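Local coordinates for protein PrgZ (Enterococcus faecalis, PDB 4FAJ) that binds a peptide sex pheromone as an extracellular, membrane-anchored solute-binding receptor and probably serves in its uptake across the membrane, at residues A[311-322]-A[527-538]; A[362-370]-A[380-388]. All coordinates share one frame; numbering follows the deposited sequence.

How the contacts relate
Contact 1 is the larger and more deeply buried of the two: 311-322, broken by a corner at A317, pairs antiparallel with 527-538 in a mixed sheet, mainly through backbone hydrogen bonds, and some of its side chains reach the bound peptide. Contact 2 lies nearer the surface and is nested, along the chain, inside the loop that contact 1 closes. It joins two irregular stretches, 362-370 and 380-388, through few direct bonds, two waters and small apolar patches, with a zinc ion at its outer end. Their centres lie about 13 Å apart, and they meet directly: Q532 NE2 is 2.9 Å from K369 O and T319 OG1 is 3.0 Å from V366 O, both probable hydrogen bonds.

Contact 1: A[311-322]-A[527-538]; sequences YSTTLMANTMFL and VVPIFQVGTAKL
M320 and F531 lie side by side and point the same way, the methionine CB standing over one face of the phenylalanine ring, 4.0 Å from its centroid, in a CH-pi contact. F531 CG sits between its own backbone N and carbonyl carbon (chi1 66°), which turns CZ toward M320 CG. M320 CG also touches the CG2 methyl of V533, which packs obliquely on the N318 amide, 3.4 Å from N318 OD1. Q532, extended, crosses L315 at about a right angle; its NE2 donates to M316 O at 2.9 Å, from above the carbonyl plane, and also to K369 O. This amide bridges the strands where the chain turns a corner at A317, the centre of an inverse gamma turn. Farther on, V527 CG2 meets F321 CD1 at 3.6 Å. At the other end one water links S312 OG, T314 OG1 and T535 O. F531 meets an aromatic side chain of the bound peptide edge-to-face, and N318 ND2 bonds to a polar one. The antiparallel pairing is bulged twice, by a register shift of two between L315 and T319 and by a classic bulge at I530 and F531 opposite M320; its middle lines the peptide site of a family 5 solute-binding protein.

Contact 2: A[362-370]-A[380-388]; sequences ASVGVVPKE and DFANEKLVE. With ZN (zinc ion), chain H.
E370 and D380 are joined by a short, nearly straight hydrogen bond: E370 N donates to D380 OD2 at 2.7 Å (171°), reaching it on the syn side and 25° out of the carboxylate plane. The other oxygen, OD1, accepts from A382 N at 2.9 Å, closing an Asx turn, so both oxygens are engaged; a water within reach of OD1 and P368 O probably adds to this. Bent at chi2, the E370 carboxylate grips a zinc ion unevenly, with OE2 at 2.2 Å and OE1 at 2.7 Å. It is turned 81° against the carboxylate of D380, and the metal probably eases the closeness of the two acids. At the far end L386 N donates to V364 O at 2.8 Å, and a second water bridges S363 O and V387 O. Between these ends A382 CB rests 3.5 Å from both V367 O and P368 O. V367 crosses F381 at about a right angle, its CG2 3.6 Å from F381 CE2. Beyond the pair, 380-388 lies against helix 510-524, where F381 meets W511 edge-to-face and K515 in a cation-pi contact, and E384 forms a salt bridge with K519. S363 and P368 pack on strand 311-324, so 362-370 lies between that strand and 380-388.

Contact 1: A[311-322]-A[527-538]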
# COMPACT_ATOMS: atom_id res chain seq x y z
N TYR A 311 24.69 -3.78 4.55
CA TYR A 311 23.67 -2.74 4.80
C TYR A 311 23.20 -2.11 3.49
O TYR A 311 24.00 -1.84 2.60
CB TYR A 311 24.26 -1.64 5.70
CG TYR A 311 23.30 -0.50 6.04
CD1 TYR A 311 23.24 0.66 5.26
CD2 TYR A 311 22.46 -0.58 7.16
CE1 TYR A 311 22.37 1.72 5.59
CE2 TYR A 311 21.59 0.46 7.48
CZ TYR A 311 21.54 1.60 6.70
OH TYR A 311 20.67 2.63 7.05
N SER A 312 21.90 -1.84 3.39
CA SER A 312 21.39 -0.97 2.32
C SER A 312 20.19 -0.18 2.84
O SER A 312 19.51 -0.62 3.74
CB SER A 312 20.99 -1.79 1.10
OG SER A 312 19.86 -2.61 1.37
N THR A 313 19.97 1.02 2.28
CA THR A 313 18.71 1.72 2.49
C THR A 313 18.17 2.16 1.14
O THR A 313 18.92 2.61 0.28
CB THR A 313 18.85 2.93 3.43
OG1 THR A 313 17.55 3.54 3.62
CG2 THR A 313 19.80 3.96 2.87
N THR A 314 16.85 2.04 0.99
CA THR A 314 16.18 2.28 -0.28
C THR A 314 14.93 3.11 -0.00
O THR A 314 14.10 2.71 0.81
CB THR A 314 15.78 0.96 -0.96
OG1 THR A 314 16.89 0.06 -0.98
CG2 THR A 314 15.29 1.22 -2.43
N LEU A 315 14.81 4.27 -0.66
CA LEU A 315 13.71 5.19 -0.41
C LEU A 315 12.46 4.70 -1.12
O LEU A 315 12.52 4.35 -2.30
CB LEU A 315 14.06 6.61 -0.90
CG LEU A 315 13.05 7.71 -0.57
CD1 LEU A 315 13.00 7.94 0.94
CD2 LEU A 315 13.42 9.02 -1.30
N MET A 316 11.34 4.67 -0.40
CA MET A 316 10.08 4.15 -0.93
C MET A 316 9.09 5.28 -1.22
O MET A 316 9.16 6.34 -0.61
CB MET A 316 9.44 3.22 0.09
CG MET A 316 10.28 2.03 0.49
SD MET A 316 10.27 0.75 -0.79
CE MET A 316 11.95 0.88 -1.38
N ALA A 317 8.15 5.03 -2.15
CA ALA A 317 7.06 5.97 -2.46
C ALA A 317 5.93 5.78 -1.45
O ALA A 317 4.81 5.36 -1.79
CB ALA A 317 6.56 5.76 -3.91
N ASN A 318 6.23 6.11 -0.20
CA ASN A 318 5.43 5.67 0.94
C ASN A 318 5.45 6.79 1.99
O ASN A 318 6.50 7.12 2.51
CB ASN A 318 6.04 4.35 1.43
CG ASN A 318 5.39 3.73 2.68
OD1 ASN A 318 5.95 2.78 3.24
ND2 ASN A 318 4.21 4.22 3.09
N THR A 319 4.29 7.39 2.24
CA THR A 319 4.15 8.44 3.25
C THR A 319 3.43 7.85 4.47
O THR A 319 2.38 7.22 4.33
CB THR A 319 3.34 9.62 2.70
OG1 THR A 319 4.03 10.20 1.57
CG2 THR A 319 3.14 10.71 3.79
N MET A 320 4.00 8.07 5.66
CA MET A 320 3.29 7.76 6.91
C MET A 320 2.56 9.02 7.40
O MET A 320 3.14 10.12 7.43
CB MET A 320 4.26 7.25 7.99
CG MET A 320 4.83 5.87 7.74
SD MET A 320 3.60 4.54 7.64
CE MET A 320 2.78 4.68 9.23
N PHE A 321 1.28 8.85 7.75
CA PHE A 321 0.40 9.94 8.16
C PHE A 321 -0.04 9.81 9.61
O PHE A 321 0.02 8.72 10.18
CB PHE A 321 -0.90 9.93 7.35
CG PHE A 321 -0.73 10.00 5.86
CD1 PHE A 321 -0.44 11.21 5.24
CD2 PHE A 321 -0.96 8.88 5.07
CE1 PHE A 321 -0.32 11.29 3.86
CE2 PHE A 321 -0.84 8.96 3.68
CZ PHE A 321 -0.52 10.15 3.08
N LEU A 322 -0.50 10.93 10.19
CA LEU A 322 -1.52 10.90 11.24
C LEU A 322 -2.85 11.12 10.55
O LEU A 322 -3.14 12.23 10.06
CB LEU A 322 -1.30 11.99 12.30
CG LEU A 322 -0.26 11.74 13.37
CD1 LEU A 322 -0.24 12.88 14.36
CD2 LEU A 322 -0.51 10.44 14.11
N VAL A 527 -5.33 15.64 6.60
CA VAL A 527 -4.41 14.54 6.92
C VAL A 527 -3.04 15.18 7.21
O VAL A 527 -2.71 16.19 6.59
CB VAL A 527 -4.30 13.54 5.76
CG1 VAL A 527 -3.51 14.13 4.56
CG2 VAL A 527 -3.70 12.23 6.23
N VAL A 528 -2.28 14.62 8.15
CA VAL A 528 -0.97 15.17 8.52
C VAL A 528 0.15 14.26 8.00
O VAL A 528 0.32 13.16 8.52
CB VAL A 528 -0.80 15.30 10.05
CG1 VAL A 528 0.65 15.76 10.42
CG2 VAL A 528 -1.82 16.25 10.64
N PRO A 529 0.89 14.70 6.97
CA PRO A 529 2.04 13.89 6.51
C PRO A 529 3.23 14.06 7.44
O PRO A 529 3.57 15.19 7.84
CB PRO A 529 2.33 14.43 5.10
CG PRO A 529 1.57 15.66 4.94
CD PRO A 529 0.72 15.91 6.16
N ILE A 530 3.85 12.94 7.79
CA ILE A 530 4.91 12.93 8.78
C ILE A 530 6.24 12.69 8.10
O ILE A 530 7.07 13.59 8.04
CB ILE A 530 4.68 11.87 9.87
CG1 ILE A 530 3.27 11.99 10.47
CG2 ILE A 530 5.72 12.06 11.00
CD1 ILE A 530 2.87 10.79 11.34
N PHE A 531 6.46 11.48 7.60
CA PHE A 531 7.72 11.15 6.93
C PHE A 531 7.54 10.18 5.77
O PHE A 531 6.53 9.49 5.66
CB PHE A 531 8.73 10.60 7.93
CG PHE A 531 8.37 9.28 8.54
CD1 PHE A 531 7.61 9.23 9.69
CD2 PHE A 531 8.82 8.08 7.98
CE1 PHE A 531 7.28 8.00 10.28
CE2 PHE A 531 8.50 6.86 8.57
CZ PHE A 531 7.72 6.82 9.71
N GLN A 532 8.53 10.18 4.88
CA GLN A 532 8.62 9.28 3.75
C GLN A 532 9.57 8.17 4.15
O GLN A 532 10.70 8.42 4.60
CB GLN A 532 9.14 10.01 2.51
CG GLN A 532 9.31 9.11 1.28
CD GLN A 532 9.66 9.84 0.01
OE1 GLN A 532 9.72 11.08 -0.02
NE2 GLN A 532 9.88 9.08 -1.07
N VAL A 533 9.09 6.94 3.97
CA VAL A 533 9.73 5.74 4.49
C VAL A 533 10.94 5.34 3.66
O VAL A 533 10.84 5.17 2.44
CB VAL A 533 8.74 4.55 4.49
CG1 VAL A 533 9.43 3.25 4.90
CG2 VAL A 533 7.54 4.84 5.40
N GLY A 534 12.07 5.20 4.34
CA GLY A 534 13.23 4.48 3.82
C GLY A 534 13.31 3.10 4.46
O GLY A 534 13.13 2.98 5.67
N THR A 535 13.58 2.08 3.64
CA THR A 535 13.68 0.70 4.08
C THR A 535 15.16 0.33 4.21
O THR A 535 15.87 0.26 3.20
CB THR A 535 13.00 -0.26 3.07
OG1 THR A 535 11.61 0.08 2.95
CG2 THR A 535 13.14 -1.73 3.50
N ALA A 536 15.61 0.14 5.45
CA ALA A 536 17.01 -0.20 5.74
C ALA A 536 17.07 -1.59 6.30
O ALA A 536 16.21 -2.01 7.08
CB ALA A 536 17.64 0.77 6.71
N LYS A 537 18.12 -2.31 5.92
CA LYS A 537 18.24 -3.71 6.30
C LYS A 537 19.63 -4.24 6.05
O LYS A 537 20.39 -3.66 5.29
CB LYS A 537 17.24 -4.54 5.48
CG LYS A 537 17.51 -4.59 3.99
CD LYS A 537 16.36 -5.26 3.28
CE LYS A 537 16.63 -5.50 1.81
NZ LYS A 537 15.55 -6.39 1.24
N LEU A 538 19.93 -5.36 6.71
CA LEU A 538 21.06 -6.19 6.35
C LEU A 538 20.54 -7.27 5.43
O LEU A 538 19.43 -7.75 5.62
CB LEU A 538 21.66 -6.83 7.60
CG LEU A 538 22.18 -5.87 8.66
CD1 LEU A 538 22.59 -6.64 9.93
CD2 LEU A 538 23.34 -5.05 8.10
O HOH W 1 17.16 -1.45 1.25
O HOH W 2 21.00 -4.88 2.24

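Contact 2: A[362-370]-A[380-388]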
# COMPACT_ATOMS: atom_id res chain seq x y z
N ALA A 362 11.90 13.50 5.97
CA ALA A 362 10.74 14.32 6.30
C ALA A 362 9.81 14.45 5.09
O ALA A 362 10.28 14.60 3.95
CB ALA A 362 11.17 15.71 6.78
N SER A 363 8.50 14.40 5.36
CA SER A 363 7.50 14.66 4.33
C SER A 363 7.50 16.15 3.98
O SER A 363 7.66 16.99 4.87
CB SER A 363 6.09 14.29 4.82
OG SER A 363 5.89 12.89 4.95
N VAL A 364 7.34 16.46 2.70
CA VAL A 364 7.13 17.85 2.25
C VAL A 364 5.68 18.08 1.84
O VAL A 364 5.28 19.20 1.56
CB VAL A 364 8.03 18.21 1.05
CG1 VAL A 364 9.51 18.21 1.48
CG2 VAL A 364 7.78 17.27 -0.14
N GLY A 365 4.90 17.02 1.77
CA GLY A 365 3.49 17.10 1.40
C GLY A 365 2.89 15.72 1.56
O GLY A 365 3.51 14.82 2.13
N VAL A 366 1.67 15.54 1.05
CA VAL A 366 1.03 14.23 1.06
C VAL A 366 1.79 13.26 0.15
O VAL A 366 2.03 12.11 0.51
CB VAL A 366 -0.45 14.35 0.62
CG1 VAL A 366 -1.08 13.00 0.36
CG2 VAL A 366 -1.26 15.16 1.67
N VAL A 367 2.17 13.75 -1.03
CA VAL A 367 2.81 12.93 -2.06
C VAL A 367 4.30 12.87 -1.77
O VAL A 367 4.90 13.91 -1.47
CB VAL A 367 2.58 13.48 -3.48
CG1 VAL A 367 3.32 12.65 -4.51
CG2 VAL A 367 1.09 13.50 -3.81
N PRO A 368 4.90 11.66 -1.81
CA PRO A 368 6.33 11.53 -1.57
C PRO A 368 7.22 11.96 -2.74
O PRO A 368 6.77 12.06 -3.87
CB PRO A 368 6.51 10.03 -1.32
CG PRO A 368 5.37 9.37 -2.05
CD PRO A 368 4.24 10.35 -2.00
N LYS A 369 8.50 12.22 -2.44
CA LYS A 369 9.48 12.60 -3.46
C LYS A 369 9.97 11.38 -4.24
O LYS A 369 9.86 10.23 -3.77
CB LYS A 369 10.68 13.29 -2.80
CG LYS A 369 10.35 14.63 -2.19
CD LYS A 369 11.36 15.08 -1.14
CE LYS A 369 12.34 16.10 -1.64
NZ LYS A 369 13.03 16.74 -0.46
N GLU A 370 10.50 11.65 -5.43
CA GLU A 370 11.15 10.66 -6.31
C GLU A 370 10.19 9.61 -6.85
O GLU A 370 10.61 8.54 -7.26
CB GLU A 370 12.32 9.93 -5.61
CG GLU A 370 13.22 10.78 -4.75
CD GLU A 370 13.82 11.94 -5.48
OE1 GLU A 370 14.03 11.85 -6.71
OE2 GLU A 370 14.11 12.95 -4.79
N ASP A 380 9.93 16.74 -10.29
CA ASP A 380 9.26 15.94 -9.25
C ASP A 380 7.95 16.64 -8.88
O ASP A 380 7.94 17.85 -8.73
CB ASP A 380 10.19 15.82 -8.02
CG ASP A 380 9.76 14.75 -7.04
OD1 ASP A 380 8.55 14.53 -6.84
OD2 ASP A 380 10.65 14.15 -6.40
N PHE A 381 6.86 15.88 -8.73
CA PHE A 381 5.57 16.44 -8.28
C PHE A 381 5.68 17.04 -6.88
O PHE A 381 5.05 18.07 -6.55
CB PHE A 381 4.50 15.34 -8.26
CG PHE A 381 3.12 15.83 -7.89
CD1 PHE A 381 2.26 16.34 -8.85
CD2 PHE A 381 2.66 15.73 -6.58
CE1 PHE A 381 0.98 16.76 -8.51
CE2 PHE A 381 1.38 16.19 -6.24
CZ PHE A 381 0.55 16.70 -7.22
N ALA A 382 6.47 16.38 -6.04
CA ALA A 382 6.66 16.80 -4.66
C ALA A 382 7.82 17.81 -4.58
O ALA A 382 8.87 17.52 -4.04
CB ALA A 382 6.92 15.57 -3.79
N ASN A 383 7.63 19.00 -5.14
CA ASN A 383 8.71 19.99 -5.22
C ASN A 383 8.48 21.26 -4.41
O ASN A 383 9.16 22.27 -4.62
CB ASN A 383 9.02 20.33 -6.67
CG ASN A 383 7.86 20.98 -7.39
OD1 ASN A 383 6.73 20.99 -6.91
ND2 ASN A 383 8.15 21.50 -8.57
N GLU A 384 7.51 21.20 -3.48
CA GLU A 384 7.19 22.32 -2.61
C GLU A 384 7.19 21.85 -1.16
O GLU A 384 6.69 20.77 -0.86
CB GLU A 384 5.82 22.89 -2.95
CG GLU A 384 5.76 23.67 -4.24
CD GLU A 384 4.39 24.25 -4.50
OE1 GLU A 384 3.87 24.97 -3.63
OE2 GLU A 384 3.84 24.01 -5.59
N LYS A 385 7.74 22.67 -0.27
CA LYS A 385 7.74 22.36 1.14
C LYS A 385 6.42 22.87 1.74
O LYS A 385 6.33 24.00 2.23
CB LYS A 385 8.95 23.01 1.83
CG LYS A 385 9.28 22.40 3.18
CD LYS A 385 10.47 23.10 3.80
CE LYS A 385 11.19 22.23 4.81
NZ LYS A 385 12.49 22.85 5.21
N LEU A 386 5.40 22.02 1.71
CA LEU A 386 4.02 22.41 2.06
C LEU A 386 3.68 22.24 3.54
O LEU A 386 2.68 22.79 4.01
CB LEU A 386 3.02 21.63 1.20
CG LEU A 386 3.04 21.88 -0.31
CD1 LEU A 386 2.07 20.92 -0.99
CD2 LEU A 386 2.69 23.33 -0.67
N VAL A 387 4.48 21.45 4.26
CA VAL A 387 4.35 21.30 5.70
C VAL A 387 5.72 21.47 6.33
O VAL A 387 6.73 21.09 5.73
CB VAL A 387 3.74 19.93 6.11
CG1 VAL A 387 2.30 19.82 5.61
CG2 VAL A 387 4.58 18.76 5.60
N GLU A 388 5.76 22.06 7.51
CA GLU A 388 7.01 22.22 8.25
C GLU A 388 6.75 22.56 9.71
O GLU A 388 5.89 23.40 10.01
CB GLU A 388 7.86 23.34 7.63
CG GLU A 388 9.29 23.39 8.19
CD GLU A 388 10.16 24.42 7.49
OE1 GLU A 388 9.67 25.54 7.24
OE2 GLU A 388 11.33 24.11 7.19
ZN ZN H . 14.79 14.39 -6.25
O HOH W 3 8.83 19.40 5.49
O HOH W 4 7.25 12.27 -6.56